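PDB 4Q3M: MGS-M4 from Unidentified, which probably reduces carbonyl compounds as an aldo-keto reductase of the TIM-barrel type, its natural substrate being unknown. Local coordinates for residues N25-G37 and E51-I63. Numbering follows the deposited sequence.
Sequences NDAYNAVKAALEG and EEEVGRAIKDSNI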
ATOM      1  N   ASN A  25     -18.277  16.197  23.577  1.00 83.98           N
ATOM      2  CA  ASN A  25     -18.799  15.201  24.518  1.00 84.09           C
ATOM      3  C   ASN A  25     -19.255  13.883  23.886  1.00 78.61           C
ATOM      4  O   ASN A  25     -19.701  12.975  24.588  1.00 74.94           O
ATOM      5  CB  ASN A  25     -19.950  15.806  25.327  1.00 90.42           C
ATOM      6  CG  ASN A  25     -19.510  16.994  26.161  1.00 96.20           C
ATOM      7  OD1 ASN A  25     -18.358  17.074  26.587  1.00 94.56           O
ATOM      8  ND2 ASN A  25     -20.427  17.928  26.395  1.00101.98           N
ATOM      9  N   ASP A  26     -19.139  13.775  22.567  1.00 79.20           N
ATOM     10  CA  ASP A  26     -19.433  12.520  21.888  1.00 77.92           C
ATOM     11  C   ASP A  26     -18.295  11.536  22.126  1.00 71.49           C
ATOM     12  O   ASP A  26     -18.510  10.327  22.189  1.00 67.90           O
ATOM     13  CB  ASP A  26     -19.654  12.742  20.392  1.00 84.59           C
ATOM     14  CG  ASP A  26     -20.957  13.459  20.094  1.00 93.24           C
ATOM     15  OD1 ASP A  26     -21.982  12.773  19.893  1.00 94.78           O
ATOM     16  OD2 ASP A  26     -20.958  14.707  20.059  1.00 98.79           O
ATOM     17  N   ALA A  27     -17.086  12.068  22.260  1.00 71.44           N
ATOM     18  CA  ALA A  27     -15.925  11.256  22.602  1.00 65.61           C
ATOM     19  C   ALA A  27     -15.950  10.912  24.084  1.00 66.96           C
ATOM     20  O   ALA A  27     -15.590   9.805  24.481  1.00 64.32           O
ATOM     21  CB  ALA A  27     -14.640  11.981  22.245  1.00 64.96           C
ATOM     22  N   TYR A  28     -16.382  11.872  24.896  1.00 71.14           N
ATOM     23  CA  TYR A  28     -16.492  11.680  26.338  1.00 70.90           C
ATOM     24  C   TYR A  28     -17.503  10.588  26.676  1.00 68.68           C
ATOM     25  O   TYR A  28     -17.208   9.677  27.451  1.00 64.50           O
ATOM     26  CB  TYR A  28     -16.885  12.991  27.024  1.00 75.94           C
ATOM     27  CG  TYR A  28     -17.265  12.835  28.481  1.00 79.58           C
ATOM     28  CD1 TYR A  28     -16.293  12.796  29.472  1.00 79.96           C
ATOM     29  CD2 TYR A  28     -18.596  12.730  28.864  1.00 81.80           C
ATOM     30  CE1 TYR A  28     -16.637  12.652  30.803  1.00 82.52           C
ATOM     31  CE2 TYR A  28     -18.949  12.585  30.193  1.00 83.69           C
ATOM     32  CZ  TYR A  28     -17.966  12.546  31.158  1.00 83.36           C
ATOM     33  OH  TYR A  28     -18.312  12.403  32.482  1.00 86.15           O
ATOM     34  N   ASN A  29     -18.693  10.693  26.095  1.00 71.47           N
ATOM     35  CA  ASN A  29     -19.760   9.731  26.349  1.00 71.20           C
ATOM     36  C   ASN A  29     -19.394   8.324  25.895  1.00 68.92           C
ATOM     37  O   ASN A  29     -19.677   7.348  26.589  1.00 69.20           O
ATOM     38  CB  ASN A  29     -21.052  10.173  25.661  1.00 74.11           C
ATOM     39  CG  ASN A  29     -21.670  11.395  26.309  1.00 74.59           C
ATOM     40  OD1 ASN A  29     -21.502  11.630  27.505  1.00 74.16           O
ATOM     41  ND2 ASN A  29     -22.392  12.182  25.520  1.00 75.76           N
ATOM     42  N   ALA A  30     -18.762   8.228  24.730  1.00 65.89           N
ATOM     43  CA  ALA A  30     -18.399   6.941  24.149  1.00 59.07           C
ATOM     44  C   ALA A  30     -17.434   6.165  25.040  1.00 59.60           C
ATOM     45  O   ALA A  30     -17.591   4.959  25.232  1.00 62.00           O
ATOM     46  CB  ALA A  30     -17.795   7.139  22.766  1.00 55.77           C
ATOM     47  N   VAL A  31     -16.440   6.864  25.581  1.00 58.95           N
ATOM     48  CA  VAL A  31     -15.434   6.241  26.435  1.00 60.63           C
ATOM     49  C   VAL A  31     -16.058   5.581  27.662  1.00 71.12           C
ATOM     50  O   VAL A  31     -15.776   4.422  27.962  1.00 72.56           O
ATOM     51  CB  VAL A  31     -14.372   7.262  26.894  1.00 57.00           C
ATOM     52  CG1 VAL A  31     -13.507   6.678  28.000  1.00 56.72           C
ATOM     53  CG2 VAL A  31     -13.512   7.697  25.717  1.00 53.81           C
ATOM     54  N   LYS A  32     -16.916   6.318  28.362  1.00 78.22           N
ATOM     55  CA  LYS A  32     -17.553   5.795  29.565  1.00 82.67           C
ATOM     56  C   LYS A  32     -18.585   4.721  29.237  1.00 80.56           C
ATOM     57  O   LYS A  32     -18.695   3.722  29.948  1.00 80.75           O
ATOM     58  CB  LYS A  32     -18.211   6.919  30.362  1.00 90.44           C
ATOM     59  CG  LYS A  32     -18.837   6.449  31.663  1.00 99.82           C
ATOM     60  CD  LYS A  32     -18.210   7.143  32.853  1.00107.83           C
ATOM     61  CE  LYS A  32     -18.341   8.648  32.732  1.00112.90           C
ATOM     62  NZ  LYS A  32     -17.850   9.337  33.950  1.00116.36           N
ATOM     63  N   ALA A  33     -19.340   4.929  28.161  1.00 78.63           N
ATOM     64  CA  ALA A  33     -20.307   3.936  27.703  1.00 75.67           C
ATOM     65  C   ALA A  33     -19.598   2.626  27.379  1.00 69.38           C
ATOM     66  O   ALA A  33     -20.182   1.548  27.475  1.00 72.19           O
ATOM     67  CB  ALA A  33     -21.068   4.446  26.490  1.00 61.98           C
ATOM     68  N   ALA A  34     -18.329   2.738  26.999  1.00 61.21           N
ATOM     69  CA  ALA A  34     -17.491   1.576  26.742  1.00 57.68           C
ATOM     70  C   ALA A  34     -16.915   1.024  28.043  1.00 56.87           C
ATOM     71  O   ALA A  34     -16.949  -0.182  28.283  1.00 59.83           O
ATOM     72  CB  ALA A  34     -16.374   1.934  25.778  1.00 54.96           C
ATOM     73  N   LEU A  35     -16.389   1.915  28.880  1.00 55.05           N
ATOM     74  CA  LEU A  35     -15.794   1.521  30.154  1.00 59.04           C
ATOM     75  C   LEU A  35     -16.802   0.807  31.050  1.00 66.80           C
ATOM     76  O   LEU A  35     -16.463  -0.164  31.728  1.00 69.66           O
ATOM     77  CB  LEU A  35     -15.220   2.741  30.879  1.00 52.95           C
ATOM     78  CG  LEU A  35     -13.881   3.276  30.365  1.00 57.17           C
ATOM     79  CD1 LEU A  35     -13.504   4.563  31.082  1.00 56.34           C
ATOM     80  CD2 LEU A  35     -12.786   2.233  30.530  1.00 48.11           C
ATOM     81  N   GLU A  36     -18.041   1.290  31.048  1.00 69.93           N
ATOM     82  CA  GLU A  36     -19.111   0.648  31.802  1.00 72.97           C
ATOM     83  C   GLU A  36     -19.469  -0.699  31.185  1.00 74.57           C
ATOM     84  O   GLU A  36     -19.868  -1.629  31.886  1.00 79.75           O
ATOM     85  CB  GLU A  36     -20.350   1.545  31.858  1.00 76.37           C
ATOM     86  CG  GLU A  36     -20.159   2.833  32.642  1.00 80.35           C
ATOM     87  CD  GLU A  36     -21.369   3.741  32.566  1.00 85.46           C
ATOM     88  OE1 GLU A  36     -21.362   4.801  33.227  1.00 89.08           O
ATOM     89  OE2 GLU A  36     -22.329   3.397  31.845  1.00 86.00           O
ATOM     90  N   GLY A  37     -19.319  -0.795  29.867  1.00 72.58           N
ATOM     91  CA  GLY A  37     -19.648  -2.009  29.144  1.00 71.80           C
ATOM     92  C   GLY A  37     -18.656  -3.135  29.371  1.00 67.21           C
ATOM     93  O   GLY A  37     -18.969  -4.302  29.137  1.00 65.44           O
ATOM     94  N   GLU A  51      -8.187  14.000  23.421  1.00 55.46           N
ATOM     95  CA  GLU A  51      -7.390  13.567  24.565  1.00 54.42           C
ATOM     96  C   GLU A  51      -7.916  14.165  25.865  1.00 60.16           C
ATOM     97  O   GLU A  51      -7.798  13.565  26.934  1.00 59.72           O
ATOM     98  CB  GLU A  51      -5.922  13.951  24.373  1.00 51.80           C
ATOM     99  CG  GLU A  51      -5.217  13.191  23.265  1.00 49.75           C
ATOM    100  CD  GLU A  51      -3.801  13.682  23.037  1.00 49.57           C
ATOM    101  OE1 GLU A  51      -3.584  14.912  23.067  1.00 49.46           O
ATOM    102  OE2 GLU A  51      -2.904  12.837  22.832  1.00 47.77           O
ATOM    103  N   GLU A  52      -8.498  15.354  25.760  1.00 64.63           N
ATOM    104  CA  GLU A  52      -9.084  16.032  26.904  1.00 71.77           C
ATOM    105  C   GLU A  52     -10.349  15.324  27.385  1.00 71.42           C
ATOM    106  O   GLU A  52     -10.493  15.029  28.572  1.00 68.72           O
ATOM    107  CB  GLU A  52      -9.393  17.487  26.554  1.00 81.62           C
ATOM    108  CG  GLU A  52      -8.161  18.343  26.317  1.00 86.69           C
ATOM    109  CD  GLU A  52      -8.492  19.818  26.203  1.00 93.85           C
ATOM    110  OE1 GLU A  52      -9.361  20.293  26.963  1.00100.28           O
ATOM    111  OE2 GLU A  52      -7.883  20.502  25.354  1.00 94.29           O
ATOM    112  N   GLU A  53     -11.261  15.050  26.456  1.00 71.95           N
ATOM    113  CA  GLU A  53     -12.528  14.406  26.789  1.00 72.61           C
ATOM    114  C   GLU A  53     -12.340  12.943  27.177  1.00 71.29           C
ATOM    115  O   GLU A  53     -13.051  12.428  28.041  1.00 75.55           O
ATOM    116  CB  GLU A  53     -13.506  14.511  25.618  1.00 73.54           C
ATOM    117  CG  GLU A  53     -13.942  15.931  25.299  1.00 78.10           C
ATOM    118  CD  GLU A  53     -15.016  15.985  24.232  1.00 83.30           C
ATOM    119  OE1 GLU A  53     -15.417  14.911  23.736  1.00 81.54           O
ATOM    120  OE2 GLU A  53     -15.458  17.101  23.889  1.00 88.76           O
ATOM    121  N   VAL A  54     -11.386  12.277  26.534  1.00 65.81           N
ATOM    122  CA  VAL A  54     -11.082  10.885  26.850  1.00 61.36           C
ATOM    123  C   VAL A  54     -10.500  10.770  28.256  1.00 63.59           C
ATOM    124  O   VAL A  54     -10.913   9.914  29.040  1.00 62.60           O
ATOM    125  CB  VAL A  54     -10.095  10.274  25.832  1.00 52.54           C
ATOM    126  CG1 VAL A  54      -9.557   8.943  26.337  1.00 47.64           C
ATOM    127  CG2 VAL A  54     -10.767  10.103  24.478  1.00 49.40           C
ATOM    128  N   GLY A  55      -9.553  11.647  28.571  1.00 65.10           N
ATOM    129  CA  GLY A  55      -8.881  11.624  29.857  1.00 63.35           C
ATOM    130  C   GLY A  55      -9.790  11.891  31.042  1.00 63.04           C
ATOM    131  O   GLY A  55      -9.606  11.315  32.113  1.00 56.99           O
ATOM    132  N   ARG A  56     -10.773  12.766  30.853  1.00 64.81           N
ATOM    133  CA  ARG A  56     -11.698  13.112  31.928  1.00 69.18           C
ATOM    134  C   ARG A  56     -12.766  12.040  32.115  1.00 67.88           C
ATOM    135  O   ARG A  56     -13.285  11.856  33.216  1.00 69.84           O
ATOM    136  CB  ARG A  56     -12.353  14.468  31.657  1.00 76.29           C
ATOM    137  CG  ARG A  56     -11.401  15.642  31.794  1.00 84.60           C
ATOM    138  CD  ARG A  56     -12.110  16.966  31.568  1.00 94.50           C
ATOM    139  NE  ARG A  56     -11.185  18.093  31.642  1.00101.11           N
ATOM    140  CZ  ARG A  56     -10.400  18.475  30.641  1.00100.73           C
ATOM    141  NH1 ARG A  56     -10.431  17.819  29.492  1.00 94.69           N
ATOM    142  NH2 ARG A  56      -9.584  19.510  30.787  1.00104.78           N
ATOM    143  N   ALA A  57     -13.090  11.334  31.036  1.00 67.83           N
ATOM    144  CA  ALA A  57     -14.044  10.235  31.106  1.00 73.80           C
ATOM    145  C   ALA A  57     -13.455   9.075  31.899  1.00 77.92           C
ATOM    146  O   ALA A  57     -14.179   8.315  32.543  1.00 82.93           O
ATOM    147  CB  ALA A  57     -14.441   9.784  29.711  1.00 72.56           C
ATOM    148  N   ILE A  58     -12.133   8.949  31.844  1.00 72.86           N
ATOM    149  CA  ILE A  58     -11.424   7.906  32.573  1.00 68.46           C
ATOM    150  C   ILE A  58     -11.403   8.206  34.072  1.00 70.02           C
ATOM    151  O   ILE A  58     -11.555   7.303  34.896  1.00 71.07           O
ATOM    152  CB  ILE A  58      -9.982   7.745  32.047  1.00 65.75           C
ATOM    153  CG1 ILE A  58     -10.005   7.280  30.590  1.00 66.71           C
ATOM    154  CG2 ILE A  58      -9.200   6.759  32.899  1.00 65.23           C
ATOM    155  CD1 ILE A  58      -8.635   7.161  29.962  1.00 64.14           C
ATOM    156  N   LYS A  59     -11.228   9.476  34.420  1.00 69.04           N
ATOM    157  CA  LYS A  59     -11.226   9.893  35.820  1.00 73.73           C
ATOM    158  C   LYS A  59     -12.575   9.657  36.492  1.00 75.05           C
ATOM    159  O   LYS A  59     -12.648   9.062  37.568  1.00 79.52           O
ATOM    160  CB  LYS A  59     -10.852  11.373  35.945  1.00 77.71           C
ATOM    161  CG  LYS A  59      -9.369  11.672  35.800  1.00 77.99           C
ATOM    162  CD  LYS A  59      -9.040  13.043  36.376  1.00 82.28           C
ATOM    163  CE  LYS A  59      -7.602  13.441  36.088  1.00 82.92           C
ATOM    164  NZ  LYS A  59      -6.634  12.420  36.576  1.00 82.53           N
ATOM    165  N   ASP A  60     -13.641  10.122  35.849  1.00 74.97           N
ATOM    166  CA  ASP A  60     -14.972  10.106  36.447  1.00 81.82           C
ATOM    167  C   ASP A  60     -15.628   8.724  36.430  1.00 81.56           C
ATOM    168  O   ASP A  60     -16.746   8.559  36.916  1.00 82.21           O
ATOM    169  CB  ASP A  60     -15.879  11.109  35.728  1.00 84.23           C
ATOM    170  CG  ASP A  60     -15.419  12.542  35.902  1.00 87.09           C
ATOM    171  OD1 ASP A  60     -14.690  12.823  36.877  1.00 89.96           O
ATOM    172  OD2 ASP A  60     -15.788  13.390  35.062  1.00 85.70           O
ATOM    173  N   SER A  61     -14.932   7.735  35.878  1.00 78.83           N
ATOM    174  CA  SER A  61     -15.493   6.394  35.739  1.00 79.83           C
ATOM    175  C   SER A  61     -15.402   5.583  37.030  1.00 86.31           C
ATOM    176  O   SER A  61     -15.989   4.504  37.131  1.00 88.07           O
ATOM    177  CB  SER A  61     -14.789   5.639  34.610  1.00 73.81           C
ATOM    178  OG  SER A  61     -13.442   5.360  34.950  1.00 72.01           O
ATOM    179  N   ASN A  62     -14.664   6.108  38.006  1.00 90.51           N
ATOM    180  CA  ASN A  62     -14.404   5.418  39.270  1.00 93.06           C
ATOM    181  C   ASN A  62     -13.741   4.056  39.067  1.00 87.79           C
ATOM    182  O   ASN A  62     -13.887   3.154  39.890  1.00 89.23           O
ATOM    183  CB  ASN A  62     -15.697   5.252  40.075  1.00 98.54           C
ATOM    184  CG  ASN A  62     -16.334   6.578  40.437  1.00105.20           C
ATOM    185  OD1 ASN A  62     -15.688   7.624  40.388  1.00105.78           O
ATOM    186  ND2 ASN A  62     -17.608   6.540  40.810  1.00110.17           N
ATOM    187  N   ILE A  63     -13.014   3.920  37.963  1.00 82.26           N
ATOM    188  CA  ILE A  63     -12.265   2.702  37.674  1.00 76.66           C
ATOM    189  C   ILE A  63     -10.771   2.981  37.790  1.00 74.51           C
ATOM    190  O   ILE A  63     -10.268   3.914  37.163  1.00 72.59           O
ATOM    191  CB  ILE A  63     -12.587   2.155  36.268  1.00 68.32           C
ATOM    192  CG1 ILE A  63     -14.064   1.768  36.171  1.00 69.00           C
ATOM    193  CG2 ILE A  63     -11.703   0.963  35.937  1.00 60.81           C
ATOM    194  CD1 ILE A  63     -14.450   1.157  34.841  1.00 65.96           C
TER
HETATM  195  O   HOH W   1     -19.030   3.879  35.582  1.00 83.14           O
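Glu53 reaches from helix 51-59 to the start of helix 26-37, where its carboxylate accepts two backbone N-H groups. Glu53 OE2 takes Asn25 N at 3.0 Å in an almost straight bond (177°) that arrives from above the carboxylate plane; Glu53 OE1 takes Tyr28 N weakly at 3.4 Å. The acid thus sits at the N-terminal end of a helix, a place likely to favour its negative charge. Shortening Glu53 to an alanine removes the carboxylate and is likely to leave both N-H groups without this acceptor and the helix start less firmly tied to its neighbour. Tyr28, its CG anti to the backbone N (chi1 170°), lays its ring along helix 51-59, with Tyr28 CD1 3.5 Å from Ala57 CB and Glu53 O at the ring edge. Lys32, bent in mid-chain, brings NZ into weak bonds with Asp60 O (3.3 Å) and Tyr28 OH. Ser61 OG, just past the helix, donates back to Ile58 O at 2.7 Å. On the side facing strand 41-43, Val31 packs on Val54 and Ala57; Leu35 CD1 meets Ser61 CB. The helix axes run 7.9 Å apart at 36°, as neighbouring outer helices of a beta/alpha barrel, with strand 41-43 between them in sequence and its Ile42 touching both Val31 and Val54.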